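PDB 4YWT: glypican-1 from Homo sapiens, which carries heparan sulfate chains at the cell surface, through which it binds alpha-4(V) collagen and takes part in Schwann cell myelination. Local coordinates for residues A[83-88]-A[239-244]; A[134-139]-A[174-179]; A[163-168]-A[318-323]; A[220-225]-A[298-303]; A[290-295]-A[464-469]. The protein carries 3 engineered substitutions. All coordinates share one frame; numbering follows the deposited sequence. Where two conformers were deposited one is given.

Interaction 1. Residues A[83-88]-A[239-244]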
# COMPACT_ATOMS: atom_id res chain seq x y z
N GLU A 83 -1.78 4.25 25.87
CA GLU A 83 -0.61 3.47 25.48
C GLU A 83 -0.91 2.58 24.28
O GLU A 83 -0.13 2.54 23.31
CB GLU A 83 -0.12 2.64 26.67
CG GLU A 83 0.57 3.47 27.75
CD GLU A 83 0.70 2.74 29.08
OE1 GLU A 83 0.00 1.72 29.28
OE2 GLU A 83 1.51 3.18 29.92
N LEU A 84 -2.04 1.88 24.33
CA LEU A 84 -2.46 1.06 23.19
C LEU A 84 -2.63 1.92 21.93
O LEU A 84 -2.21 1.52 20.84
CB LEU A 84 -3.76 0.32 23.50
CG LEU A 84 -4.35 -0.49 22.34
CD1 LEU A 84 -3.34 -1.50 21.82
CD2 LEU A 84 -5.63 -1.18 22.75
N GLU A 85 -3.25 3.09 22.10
CA GLU A 85 -3.39 4.03 20.99
C GLU A 85 -2.04 4.39 20.38
O GLU A 85 -1.86 4.36 19.15
CB GLU A 85 -4.10 5.31 21.46
CG GLU A 85 -5.61 5.21 21.48
CD GLU A 85 -6.28 6.55 21.71
OE1 GLU A 85 -5.57 7.51 22.08
OE2 GLU A 85 -7.51 6.65 21.50
N THR A 86 -1.08 4.73 21.24
CA THR A 86 0.26 5.10 20.81
C THR A 86 0.92 3.97 20.02
O THR A 86 1.47 4.20 18.93
CB THR A 86 1.16 5.47 22.01
OG1 THR A 86 0.70 6.71 22.58
CG2 THR A 86 2.60 5.64 21.57
N ALA A 87 0.87 2.76 20.56
CA ALA A 87 1.43 1.60 19.88
C ALA A 87 0.82 1.42 18.48
O ALA A 87 1.53 1.34 17.46
CB ALA A 87 1.23 0.34 20.71
N LEU A 88 -0.51 1.39 18.45
CA LEU A 88 -1.25 1.20 17.21
C LEU A 88 -0.87 2.23 16.15
O LEU A 88 -0.49 1.87 15.03
CB LEU A 88 -2.76 1.26 17.48
CG LEU A 88 -3.67 0.86 16.32
CD1 LEU A 88 -3.59 -0.64 16.07
CD2 LEU A 88 -5.11 1.29 16.58
N VAL A 239 -9.57 5.25 13.29
CA VAL A 239 -10.66 4.54 13.95
C VAL A 239 -10.38 4.40 15.44
O VAL A 239 -9.39 3.78 15.84
CB VAL A 239 -10.89 3.15 13.34
CG1 VAL A 239 -11.98 2.41 14.10
CG2 VAL A 239 -11.26 3.27 11.87
N PRO A 240 -11.24 4.99 16.28
CA PRO A 240 -11.05 5.03 17.73
C PRO A 240 -11.31 3.69 18.42
O PRO A 240 -12.11 2.89 17.94
CB PRO A 240 -12.07 6.07 18.19
CG PRO A 240 -13.17 5.95 17.19
CD PRO A 240 -12.50 5.65 15.88
N LEU A 241 -10.62 3.46 19.53
CA LEU A 241 -10.86 2.28 20.36
C LEU A 241 -12.15 2.45 21.16
O LEU A 241 -12.45 3.55 21.62
CB LEU A 241 -9.68 2.02 21.29
CG LEU A 241 -8.34 1.68 20.63
CD1 LEU A 241 -7.19 1.91 21.60
CD2 LEU A 241 -8.35 0.25 20.13
N GLY A 242 -12.90 1.37 21.32
CA GLY A 242 -14.16 1.42 22.03
C GLY A 242 -14.01 1.37 23.54
O GLY A 242 -12.92 1.11 24.05
N PRO A 243 -15.11 1.62 24.27
CA PRO A 243 -15.14 1.55 25.73
C PRO A 243 -14.88 0.14 26.24
O PRO A 243 -14.14 -0.05 27.21
CB PRO A 243 -16.57 2.00 26.08
CG PRO A 243 -17.05 2.73 24.87
CD PRO A 243 -16.41 2.04 23.71
N GLU A 244 -15.48 -0.84 25.56
CA GLU A 244 -15.27 -2.25 25.86
C GLU A 244 -13.78 -2.59 25.77
O GLU A 244 -13.22 -3.24 26.66
CB GLU A 244 -16.07 -3.12 24.90
CG GLU A 244 -17.58 -2.95 25.03
CD GLU A 244 -18.08 -3.29 26.42
OE1 GLU A 244 -17.59 -4.28 27.00
OE2 GLU A 244 -18.95 -2.56 26.93
O HOH W 1 -9.97 5.90 21.18
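With CG of Leu-84 turned anti to its own backbone N (chi1 176°) and CG of Leu-241 anti to its carbonyl carbon (chi1 -64°), the two leucine ends meet at a slant. CD1 of Leu-241 does most of the touching: it lies 3.6 Å from Leu-84 CD2 and is also near Leu-84 CG, while the second methyl of Leu-241, CD2, meets Leu-84 CD2 at 4.0 Å. At the next residue, the aliphatic part of Glu-85 runs past Leu-241 in the opposing direction, and its CG comes within 3.7 Å of Leu-241 CD1. The rest of the glutamate is extended and carries the carboxylate beyond the methyls to a water. That water donates to Glu-85 OE2 at 2.6 Å and accepts a weak bond from Leu-241 N at 3.0 Å, so a polar bridge skirts the apolar patch. Gly-242 then takes the N-cap position of helix 243-253. This is plain packing in the elongated, all-helical glypican fold, joining the long helix 70-129 to the loop leading into helix 243-253, whose Cys-245 and Val-249 also touch Leu-84, while Met-404 of helix 391-404 packs on Leu-84 and the loop residue Leu-279 on Leu-241.

Interaction 2. Residues A[134-139]-A[174-179]; sequences TQNARA and FKQLHP
This is a small, partly buried van der Waals contact between polar side chains at a helix-to-helix turn in the elongated all-helical glypican fold. Gln-176, near the C-terminal end of helix 158-177, reaches across to Gln-135 and Asn-136, which connect the short helix 131-134 to helix 137-152; Asn-136 is at the N-cap position, although its side chain makes no capping bond. The reach comes from an extended glutamine, with CG anti to the backbone N (chi1 -167°) and the chain straight beyond it. The two glutamine side chains cross at about a right angle, their amide planes 56° apart; Gln-176 NE2 lies 3.7 Å from both Gln-135 CB and CG, but the hydrogen bond of that nitrogen goes to the backbone O of Glu-131. The Asn-136 amide stands at 90° to that of Gln-176. Asn-136 has its bonds elsewhere: ND2 donates to Leu-132 O, and OD1 accepts from Arg-172 NE, while Arg-172 NH2 bonds to Gln-135 O. One arginine thus serves two acceptors of the turn, Gln-135 O and Asn-136 OD1, which sit only 2.9 Å apart. Across the contact, Asn-136 ND2 stays 3.6 Å from Gln-176 OE1.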
# COMPACT_ATOMS: atom_id res chain seq x y z
N THR A 134 14.02 17.00 -37.06
CA THR A 134 14.00 18.39 -36.60
C THR A 134 12.78 19.17 -37.09
O THR A 134 12.35 20.12 -36.43
CB THR A 134 15.27 19.15 -37.04
OG1 THR A 134 15.39 19.11 -38.47
CG2 THR A 134 16.51 18.53 -36.41
N GLN A 135 12.22 18.78 -38.22
CA GLN A 135 11.04 19.45 -38.76
C GLN A 135 9.75 18.74 -38.35
O GLN A 135 8.66 19.07 -38.82
CB GLN A 135 11.12 19.55 -40.28
CG GLN A 135 12.24 20.44 -40.77
CD GLN A 135 12.06 21.89 -40.35
OE1 GLN A 135 12.67 22.34 -39.38
NE2 GLN A 135 11.22 22.61 -41.07
N ASN A 136 9.88 17.76 -37.46
CA ASN A 136 8.73 17.04 -36.93
C ASN A 136 8.86 16.84 -35.43
O ASN A 136 8.19 15.98 -34.85
CB ASN A 136 8.59 15.68 -37.63
CG ASN A 136 8.38 15.82 -39.13
OD1 ASN A 136 7.51 16.56 -39.58
ND2 ASN A 136 9.20 15.12 -39.90
N ALA A 137 9.72 17.64 -34.80
CA ALA A 137 10.00 17.52 -33.38
C ALA A 137 8.76 17.71 -32.52
O ALA A 137 8.59 17.04 -31.50
CB ALA A 137 11.08 18.52 -32.98
N ARG A 138 7.88 18.62 -32.94
CA ARG A 138 6.67 18.90 -32.18
C ARG A 138 5.75 17.69 -32.17
O ARG A 138 4.99 17.50 -31.22
CB ARG A 138 5.93 20.12 -32.73
CG ARG A 138 4.79 20.57 -31.83
CD ARG A 138 3.82 21.50 -32.51
NE ARG A 138 2.58 21.59 -31.74
CZ ARG A 138 1.57 22.40 -32.03
NH1 ARG A 138 1.65 23.22 -33.08
NH2 ARG A 138 0.48 22.41 -31.28
N ALA A 139 5.81 16.88 -33.21
CA ALA A 139 5.01 15.66 -33.27
C ALA A 139 5.43 14.70 -32.16
O ALA A 139 4.59 14.17 -31.43
CB ALA A 139 5.13 15.00 -34.63
N PHE A 174 6.26 12.10 -45.70
CA PHE A 174 6.16 11.88 -47.13
C PHE A 174 6.21 13.20 -47.89
O PHE A 174 6.82 13.28 -48.96
CB PHE A 174 4.88 11.13 -47.49
CG PHE A 174 4.84 10.65 -48.91
CD1 PHE A 174 5.54 9.52 -49.29
CD2 PHE A 174 4.11 11.33 -49.87
CE1 PHE A 174 5.52 9.07 -50.60
CE2 PHE A 174 4.08 10.89 -51.18
CZ PHE A 174 4.78 9.76 -51.54
N LYS A 175 5.57 14.23 -47.35
CA LYS A 175 5.66 15.56 -47.94
C LYS A 175 7.11 16.04 -47.98
O LYS A 175 7.55 16.61 -48.97
CB LYS A 175 4.81 16.57 -47.16
CG LYS A 175 3.32 16.43 -47.36
CD LYS A 175 2.57 17.56 -46.67
CE LYS A 175 3.14 18.92 -47.07
NZ LYS A 175 2.39 20.04 -46.45
N GLN A 176 7.84 15.80 -46.89
CA GLN A 176 9.22 16.28 -46.78
C GLN A 176 10.17 15.50 -47.68
O GLN A 176 11.13 16.05 -48.20
CB GLN A 176 9.69 16.21 -45.33
CG GLN A 176 10.98 16.97 -45.07
CD GLN A 176 11.48 16.84 -43.64
OE1 GLN A 176 11.04 15.97 -42.89
NE2 GLN A 176 12.39 17.72 -43.25
N LEU A 177 9.89 14.21 -47.86
CA LEU A 177 10.67 13.40 -48.79
C LEU A 177 10.50 13.89 -50.23
O LEU A 177 11.43 13.82 -51.03
CB LEU A 177 10.27 11.92 -48.70
CG LEU A 177 11.21 10.99 -47.93
CD1 LEU A 177 11.22 11.31 -46.45
CD2 LEU A 177 10.85 9.53 -48.18
N HIS A 178 9.31 14.38 -50.54
CA HIS A 178 9.01 14.82 -51.90
C HIS A 178 8.57 16.28 -51.96
O HIS A 178 7.37 16.57 -52.06
CB HIS A 178 7.93 13.93 -52.52
CG HIS A 178 8.26 12.47 -52.51
ND1 HIS A 178 9.56 12.01 -52.50
CD2 HIS A 178 7.47 11.38 -52.49
CE1 HIS A 178 9.55 10.69 -52.49
NE2 HIS A 178 8.29 10.28 -52.49
N PRO A 179 9.53 17.21 -51.90
CA PRO A 179 9.22 18.64 -52.09
C PRO A 179 8.83 18.92 -53.53
O PRO A 179 8.10 19.88 -53.80
CB PRO A 179 10.54 19.34 -51.73
CG PRO A 179 11.36 18.31 -51.01
CD PRO A 179 10.95 17.00 -51.59

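Interaction 3. Residues A[163-168]-A[318-323]; sequences AEFWAR and TWLAEA
Apolar packing makes up the contact between Trp-166 and Phe-165 on one helix and Leu-320 and Ala-323 on the other. The far corner of the indole does most of the work: Trp-166 CH2 lies 3.5 Å from Ala-323 CB and 3.8 Å from Leu-320 CD2, with CZ3 and CZ2 flanking it. The same leucine methyl also reaches Phe-165, 4.0 Å from CE2. The two segments run 35° from parallel, their axes no nearer than 13.5 Å, so the large rings span the gap to a small alanine and a leucine tip.

Within 163-168 the two rings also touch. CE2 of Phe-165 sits 3.4 Å above the centre of the Trp-166 ring system, and Trp-166 NE1 lies at the edge of the phenylalanine, in its plane. The indole also meets the ring of Phe-201, while Phe-140 and Leu-143 of helix 137-152 touch both Phe-165 and Leu-320.

Charge is kept apart from this core: Arg-168 NH1 makes a salt bridge to Glu-164 OE2 at 2.7 Å, one turn back on the same helix. At this point between helices 158-177 and 316-328 of the helical bundle, the contact thus rests on dispersion and shape, with the ion pair acting within one helix.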
# COMPACT_ATOMS: atom_id res chain seq x y z
N ALA A 163 -2.36 5.86 -33.53
CA ALA A 163 -2.85 5.72 -34.90
C ALA A 163 -2.82 7.08 -35.60
O ALA A 163 -2.27 7.23 -36.70
CB ALA A 163 -4.25 5.14 -34.92
N GLU A 164 -3.41 8.08 -34.93
CA GLU A 164 -3.41 9.45 -35.42
C GLU A 164 -1.98 9.95 -35.63
O GLU A 164 -1.64 10.49 -36.69
CB GLU A 164 -4.15 10.36 -34.42
CG GLU A 164 -4.10 11.84 -34.76
CD GLU A 164 -5.01 12.21 -35.91
OE1 GLU A 164 -5.88 11.38 -36.29
OE2 GLU A 164 -4.87 13.32 -36.45
N PHE A 165 -1.15 9.75 -34.60
CA PHE A 165 0.26 10.13 -34.63
C PHE A 165 0.98 9.61 -35.86
O PHE A 165 1.68 10.36 -36.54
CB PHE A 165 0.96 9.62 -33.36
CG PHE A 165 2.45 9.58 -33.47
CD1 PHE A 165 3.20 10.74 -33.36
CD2 PHE A 165 3.11 8.38 -33.69
CE1 PHE A 165 4.58 10.70 -33.46
CE2 PHE A 165 4.49 8.34 -33.79
CZ PHE A 165 5.22 9.50 -33.68
N TRP A 166 0.80 8.33 -36.15
CA TRP A 166 1.47 7.67 -37.26
C TRP A 166 0.91 8.14 -38.59
O TRP A 166 1.65 8.29 -39.56
CB TRP A 166 1.34 6.15 -37.15
CG TRP A 166 2.17 5.56 -36.06
CD1 TRP A 166 1.73 4.88 -34.96
CD2 TRP A 166 3.60 5.60 -35.95
NE1 TRP A 166 2.79 4.50 -34.18
CE2 TRP A 166 3.95 4.93 -34.77
CE3 TRP A 166 4.62 6.15 -36.75
CZ2 TRP A 166 5.27 4.79 -34.35
CZ3 TRP A 166 5.93 6.00 -36.34
CH2 TRP A 166 6.24 5.33 -35.15
N ALA A 167 -0.40 8.37 -38.64
CA ALA A 167 -1.02 8.92 -39.84
C ALA A 167 -0.39 10.26 -40.20
O ALA A 167 0.19 10.42 -41.29
CB ALA A 167 -2.52 9.06 -39.65
N ARG A 168 -0.50 11.21 -39.28
CA ARG A 168 0.01 12.56 -39.51
C ARG A 168 1.51 12.56 -39.77
O ARG A 168 2.00 13.30 -40.64
CB ARG A 168 -0.32 13.46 -38.32
CG ARG A 168 -1.80 13.48 -37.93
CD ARG A 168 -2.68 14.15 -38.97
NE ARG A 168 -3.04 13.26 -40.07
CZ ARG A 168 -4.04 12.38 -40.04
NH1 ARG A 168 -4.79 12.27 -38.95
NH2 ARG A 168 -4.29 11.61 -41.09
N THR A 318 13.38 4.24 -28.99
CA THR A 318 14.02 3.17 -29.75
C THR A 318 13.09 2.66 -30.84
O THR A 318 13.50 2.46 -31.99
CB THR A 318 14.44 2.00 -28.84
OG1 THR A 318 13.28 1.32 -28.36
CG2 THR A 318 15.26 2.51 -27.67
N TRP A 319 11.82 2.45 -30.47
CA TRP A 319 10.82 1.99 -31.43
C TRP A 319 10.51 3.07 -32.45
O TRP A 319 10.31 2.78 -33.63
CB TRP A 319 9.54 1.56 -30.71
CG TRP A 319 9.74 0.36 -29.84
CD1 TRP A 319 9.76 0.32 -28.48
CD2 TRP A 319 9.96 -0.99 -30.28
NE1 TRP A 319 9.97 -0.96 -28.04
CE2 TRP A 319 10.10 -1.79 -29.13
CE3 TRP A 319 10.05 -1.60 -31.54
CZ2 TRP A 319 10.32 -3.16 -29.19
CZ3 TRP A 319 10.28 -2.96 -31.60
CH2 TRP A 319 10.41 -3.73 -30.43
N LEU A 320 10.46 4.33 -32.00
CA LEU A 320 10.27 5.44 -32.94
C LEU A 320 11.40 5.46 -33.98
O LEU A 320 11.14 5.53 -35.19
CB LEU A 320 10.22 6.77 -32.19
CG LEU A 320 9.03 6.98 -31.25
CD1 LEU A 320 9.09 8.37 -30.62
CD2 LEU A 320 7.71 6.78 -31.98
N ALA A 321 12.63 5.37 -33.50
CA ALA A 321 13.81 5.36 -34.36
C ALA A 321 13.78 4.18 -35.33
O ALA A 321 14.15 4.33 -36.50
CB ALA A 321 15.08 5.32 -33.52
N GLU A 322 13.34 3.02 -34.85
CA GLU A 322 13.25 1.85 -35.70
C GLU A 322 12.20 2.06 -36.80
O GLU A 322 12.40 1.66 -37.96
CB GLU A 322 12.91 0.60 -34.88
CG GLU A 322 12.88 -0.69 -35.68
CD GLU A 322 13.03 -1.92 -34.81
OE1 GLU A 322 13.92 -1.93 -33.94
OE2 GLU A 322 12.26 -2.89 -35.01
N ALA A 323 11.09 2.70 -36.43
CA ALA A 323 10.04 3.01 -37.39
C ALA A 323 10.54 3.96 -38.48
O ALA A 323 10.26 3.77 -39.66
CB ALA A 323 8.84 3.61 -36.69

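Interaction 4. Residues A[220-225]-A[298-303]; sequences RSFVQG and LITDKF
Phe-222 is met by three side chains of 298-303. CG2 of Ile-299 comes to the edge of its ring, 3.7 Å from CD1, and CG2 of Thr-300 approaches CE1 at 3.6 Å. Phe-303 completes the group with a T-shaped stack: its edge is directed at the Phe-222 face, the centroids are 5.8 Å apart and the planes stand at 89°. Its tip, CZ, touches Phe-222 CB at 3.8 Å.

Phe-222 is placed for this by a chi1 of -179°, which swings CG away from the backbone N and out from its helix. Thr-300 turns its methyl to the ring while OG1 bonds to the backbone O of Val-297, a partner in the preceding turn. The backbone of 298-303 bonds from residue i+3 to i, as from Phe-303 N to Thr-300 O, and the Phe-303 ring folds back so that Thr-300 CA lies over its centre. In the glypican helical bundle this joins helix 204-236 to residues 298-303, which continue from helix 286-299.

Further out, Phe-106 of helix 70-129 meets the Phe-222 ring, and Phe-110 of that helix makes an edge-to-face pair with Phe-303. Val-378 of helix 373-387 packs against both Thr-300 and Phe-303.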
# COMPACT_ATOMS: atom_id res chain seq x y z
N ARG A 220 0.52 2.72 -14.21
CA ARG A 220 -0.49 3.60 -13.64
C ARG A 220 -1.32 2.89 -12.57
O ARG A 220 -1.56 3.44 -11.50
CB ARG A 220 -1.42 4.14 -14.73
CG ARG A 220 -2.41 5.17 -14.22
CD ARG A 220 -3.76 5.01 -14.88
NE ARG A 220 -3.71 5.28 -16.32
CZ ARG A 220 -4.57 4.78 -17.20
NH1 ARG A 220 -5.55 3.98 -16.79
NH2 ARG A 220 -4.45 5.07 -18.49
N SER A 221 -1.76 1.67 -12.87
CA SER A 221 -2.58 0.91 -11.94
C SER A 221 -1.81 0.55 -10.68
O SER A 221 -2.35 0.55 -9.58
CB SER A 221 -3.13 -0.35 -12.62
OG SER A 221 -3.92 -0.02 -13.74
N PHE A 222 -0.53 0.23 -10.85
CA PHE A 222 0.32 -0.09 -9.71
C PHE A 222 0.46 1.12 -8.78
O PHE A 222 0.21 1.02 -7.56
CB PHE A 222 1.70 -0.57 -10.18
CG PHE A 222 2.62 -0.96 -9.05
CD1 PHE A 222 2.50 -2.19 -8.43
CD2 PHE A 222 3.62 -0.10 -8.63
CE1 PHE A 222 3.34 -2.55 -7.40
CE2 PHE A 222 4.47 -0.45 -7.60
CZ PHE A 222 4.33 -1.68 -6.99
N VAL A 223 0.84 2.25 -9.36
CA VAL A 223 0.98 3.49 -8.59
C VAL A 223 -0.33 3.86 -7.87
O VAL A 223 -0.34 4.19 -6.67
CB VAL A 223 1.45 4.65 -9.49
CG1 VAL A 223 1.18 6.00 -8.84
CG2 VAL A 223 2.93 4.49 -9.82
N GLN A 224 -1.43 3.79 -8.62
CA GLN A 224 -2.76 4.03 -8.07
C GLN A 224 -3.05 3.12 -6.88
O GLN A 224 -3.60 3.55 -5.87
CB GLN A 224 -3.83 3.82 -9.14
CG GLN A 224 -4.43 5.11 -9.69
CD GLN A 224 -5.24 4.88 -10.95
OE1 GLN A 224 -5.38 3.75 -11.42
NE2 GLN A 224 -5.80 5.95 -11.50
N GLY A 225 -2.67 1.85 -7.01
CA GLY A 225 -2.82 0.88 -5.93
C GLY A 225 -2.04 1.27 -4.69
O GLY A 225 -2.55 1.19 -3.57
N LEU A 298 1.00 -9.00 -8.83
CA LEU A 298 0.80 -9.57 -10.16
C LEU A 298 1.02 -8.57 -11.30
O LEU A 298 1.61 -8.91 -12.32
CB LEU A 298 -0.61 -10.16 -10.28
CG LEU A 298 -0.75 -11.62 -9.83
CD1 LEU A 298 -2.17 -12.12 -10.08
CD2 LEU A 298 0.27 -12.49 -10.54
N ILE A 299 0.54 -7.34 -11.11
CA ILE A 299 0.58 -6.35 -12.19
C ILE A 299 2.00 -5.95 -12.59
O ILE A 299 2.24 -5.51 -13.72
CB ILE A 299 -0.22 -5.07 -11.81
CG1 ILE A 299 -0.51 -4.22 -13.05
CG2 ILE A 299 0.52 -4.26 -10.76
CD1 ILE A 299 -1.37 -4.93 -14.08
N THR A 300 2.96 -6.13 -11.68
CA THR A 300 4.34 -5.74 -11.94
C THR A 300 4.97 -6.55 -13.07
O THR A 300 5.93 -6.10 -13.71
CB THR A 300 5.23 -5.89 -10.68
OG1 THR A 300 5.28 -7.26 -10.29
CG2 THR A 300 4.67 -5.06 -9.54
N ASP A 301 4.44 -7.74 -13.32
CA ASP A 301 4.93 -8.58 -14.41
C ASP A 301 4.70 -7.92 -15.76
O ASP A 301 5.48 -8.12 -16.70
CB ASP A 301 4.26 -9.96 -14.37
CG ASP A 301 4.71 -10.81 -13.20
OD1 ASP A 301 5.83 -10.57 -12.69
OD2 ASP A 301 3.96 -11.71 -12.79
N LYS A 302 3.63 -7.14 -15.85
CA LYS A 302 3.22 -6.51 -17.10
C LYS A 302 4.08 -5.30 -17.46
O LYS A 302 3.89 -4.70 -18.52
CB LYS A 302 1.75 -6.10 -17.03
CG LYS A 302 0.79 -7.26 -16.88
CD LYS A 302 1.09 -8.33 -17.92
CE LYS A 302 -0.05 -9.34 -18.01
NZ LYS A 302 0.18 -10.32 -19.11
N PHE A 303 5.02 -4.95 -16.59
CA PHE A 303 5.93 -3.84 -16.87
C PHE A 303 6.84 -4.18 -18.04
O PHE A 303 7.34 -3.30 -18.74
CB PHE A 303 6.76 -3.48 -15.64
CG PHE A 303 5.95 -2.89 -14.50
CD1 PHE A 303 4.60 -2.61 -14.66
CD2 PHE A 303 6.55 -2.63 -13.28
CE1 PHE A 303 3.87 -2.07 -13.62
CE2 PHE A 303 5.82 -2.09 -12.24
CZ PHE A 303 4.48 -1.81 -12.40

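Interaction 5. Residues A[290-295]-A[464-469]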
# COMPACT_ATOMS: atom_id res chain seq x y z
N ARG A 290 -5.46 -8.25 1.17
CA ARG A 290 -4.72 -9.34 0.54
C ARG A 290 -5.00 -9.42 -0.96
O ARG A 290 -4.09 -9.67 -1.75
CB ARG A 290 -5.05 -10.68 1.20
CG ARG A 290 -4.50 -10.82 2.61
CD ARG A 290 -4.82 -12.20 3.17
NE ARG A 290 -4.45 -12.32 4.58
CZ ARG A 290 -3.25 -12.69 5.02
NH1 ARG A 290 -2.29 -12.98 4.15
NH2 ARG A 290 -3.01 -12.77 6.32
N ASN A 291 -6.26 -9.21 -1.34
CA ASN A 291 -6.63 -9.21 -2.75
C ASN A 291 -5.90 -8.10 -3.51
O ASN A 291 -5.28 -8.35 -4.57
CB ASN A 291 -8.14 -9.03 -2.92
CG ASN A 291 -8.91 -10.30 -2.59
OD1 ASN A 291 -8.39 -11.41 -2.71
ND2 ASN A 291 -10.17 -10.14 -2.19
N LEU A 292 -5.97 -6.89 -2.97
CA LEU A 292 -5.32 -5.75 -3.58
C LEU A 292 -3.82 -5.98 -3.72
O LEU A 292 -3.27 -5.80 -4.80
CB LEU A 292 -5.56 -4.47 -2.77
CG LEU A 292 -5.01 -3.23 -3.48
CD1 LEU A 292 -5.76 -3.02 -4.78
CD2 LEU A 292 -5.07 -2.00 -2.60
N LEU A 293 -3.18 -6.37 -2.63
CA LEU A 293 -1.73 -6.58 -2.66
C LEU A 293 -1.34 -7.71 -3.60
O LEU A 293 -0.28 -7.66 -4.23
CB LEU A 293 -1.20 -6.85 -1.25
CG LEU A 293 -0.71 -5.62 -0.48
CD1 LEU A 293 -1.87 -4.68 -0.15
CD2 LEU A 293 0.02 -6.04 0.79
N ASP A 294 -2.19 -8.72 -3.72
CA ASP A 294 -1.97 -9.81 -4.66
C ASP A 294 -2.00 -9.30 -6.10
O ASP A 294 -1.10 -9.60 -6.89
CB ASP A 294 -3.00 -10.91 -4.48
CG ASP A 294 -2.48 -12.07 -3.65
OD1 ASP A 294 -1.54 -11.85 -2.85
OD2 ASP A 294 -3.00 -13.19 -3.80
N SER A 295 -3.03 -8.53 -6.44
CA SER A 295 -3.15 -7.99 -7.79
C SER A 295 -2.03 -6.99 -8.09
O SER A 295 -1.62 -6.83 -9.23
CB SER A 295 -4.52 -7.34 -8.00
OG SER A 295 -4.63 -6.12 -7.29
N ASN A 464 -10.29 -4.44 -8.55
CA ASN A 464 -10.94 -4.65 -9.84
C ASN A 464 -10.21 -3.93 -10.96
O ASN A 464 -9.94 -4.51 -12.02
CB ASN A 464 -12.40 -4.20 -9.79
CG ASN A 464 -13.26 -5.08 -8.90
OD1 ASN A 464 -12.99 -6.28 -8.75
ND2 ASN A 464 -14.29 -4.50 -8.30
N ARG A 465 -9.87 -2.66 -10.72
CA ARG A 465 -9.07 -1.88 -11.67
C ARG A 465 -7.79 -2.61 -12.06
O ARG A 465 -7.41 -2.61 -13.23
CB ARG A 465 -8.71 -0.51 -11.09
CG ARG A 465 -9.82 0.53 -11.13
CD ARG A 465 -9.21 1.92 -11.08
NE ARG A 465 -10.21 2.98 -10.94
CZ ARG A 465 -10.41 3.67 -9.82
NH1 ARG A 465 -9.66 3.43 -8.75
NH2 ARG A 465 -11.34 4.61 -9.78
N LEU A 466 -7.12 -3.22 -11.09
CA LEU A 466 -5.85 -3.89 -11.33
C LEU A 466 -6.01 -5.24 -12.03
O LEU A 466 -5.12 -5.67 -12.76
CB LEU A 466 -5.09 -4.08 -10.02
CG LEU A 466 -4.31 -2.86 -9.55
CD1 LEU A 466 -4.33 -2.78 -8.04
CD2 LEU A 466 -2.88 -2.94 -10.05
N ARG A 467 -7.14 -5.90 -11.81
CA ARG A 467 -7.41 -7.16 -12.50
C ARG A 467 -7.71 -6.88 -13.97
O ARG A 467 -7.20 -7.57 -14.87
CB ARG A 467 -8.56 -7.91 -11.82
CG ARG A 467 -8.19 -8.44 -10.45
CD ARG A 467 -9.37 -9.10 -9.74
NE ARG A 467 -8.94 -9.75 -8.50
CZ ARG A 467 -9.77 -10.18 -7.55
NH1 ARG A 467 -11.08 -10.04 -7.70
NH2 ARG A 467 -9.29 -10.76 -6.46
N SER A 468 -8.52 -5.86 -14.21
CA SER A 468 -8.80 -5.42 -15.57
C SER A 468 -7.52 -4.98 -16.26
O SER A 468 -7.27 -5.34 -17.41
CB SER A 468 -9.83 -4.29 -15.57
OG SER A 468 -11.09 -4.75 -15.12
N ALA A 469 -6.71 -4.19 -15.56
CA ALA A 469 -5.43 -3.72 -16.08
C ALA A 469 -4.53 -4.90 -16.44
O ALA A 469 -3.84 -4.88 -17.45
CB ALA A 469 -4.74 -2.82 -15.08
O HOH W 2 -6.05 -10.56 -6.03
O HOH W 3 -3.44 -7.33 -11.43
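Leu-466 begins its contact with helix 286-299 at CB, which lies 3.4 Å from Ser-295 OG and a little further from Ser-295 CB. Its CG is 4.0 Å from the same hydroxyl oxygen. At the tip the branches part: CD1 touches Ser-295 OG and, at 3.6 Å, CD1 of Leu-292, whose side chain crosses it at about a right angle; CD2 comes to 4.2 Å from Ser-295 O. The serine hydroxyl can lie against so much hydrocarbon because its chi1 of 72° turns OG back to its own helix, where it donates to Leu-292 O at 2.9 Å.

Two waters carry the polar part of the contact. One donates to both Ser-295 O and Leu-466 O, linking the backbones; the other donates to Asn-291 O and accepts from Arg-467 NH2 at 3.3 Å, in the guanidinium plane.

The two segments run 27° from parallel with axes 9.3 Å apart, and helix 204-236 adds a third helix, its Ser-221 packing on Leu-466. A leucine seated on a serine whose hydroxyl is already bonded to Leu-292 O implies that here the two helices meet through apolar packing and bridging water.

The five contacts are spread along the elongated helical body of glypican-1. Interactions 4 and 5 form one continuous packed region, centres 9 Å apart and sharing helix 286-299: Ile-299 CG2 lies 3.7 Å from Leu-466 CD2. Arg-290 of interaction 5 also touches Asp-390, which with Asp-387 binds a calcium ion. Interactions 2 and 3 make a second cluster toward one end, centres 13 Å apart, joined by helix 158-177 and by Ala-139 O lying 4.0 Å from Phe-165 CE1. Interaction 1 stands across the centre of the chain from that pair, its centre 67 Å from that of interaction 2. Helix 204-236 of interaction 4 follows helix 158-177 and precedes helix 243-253.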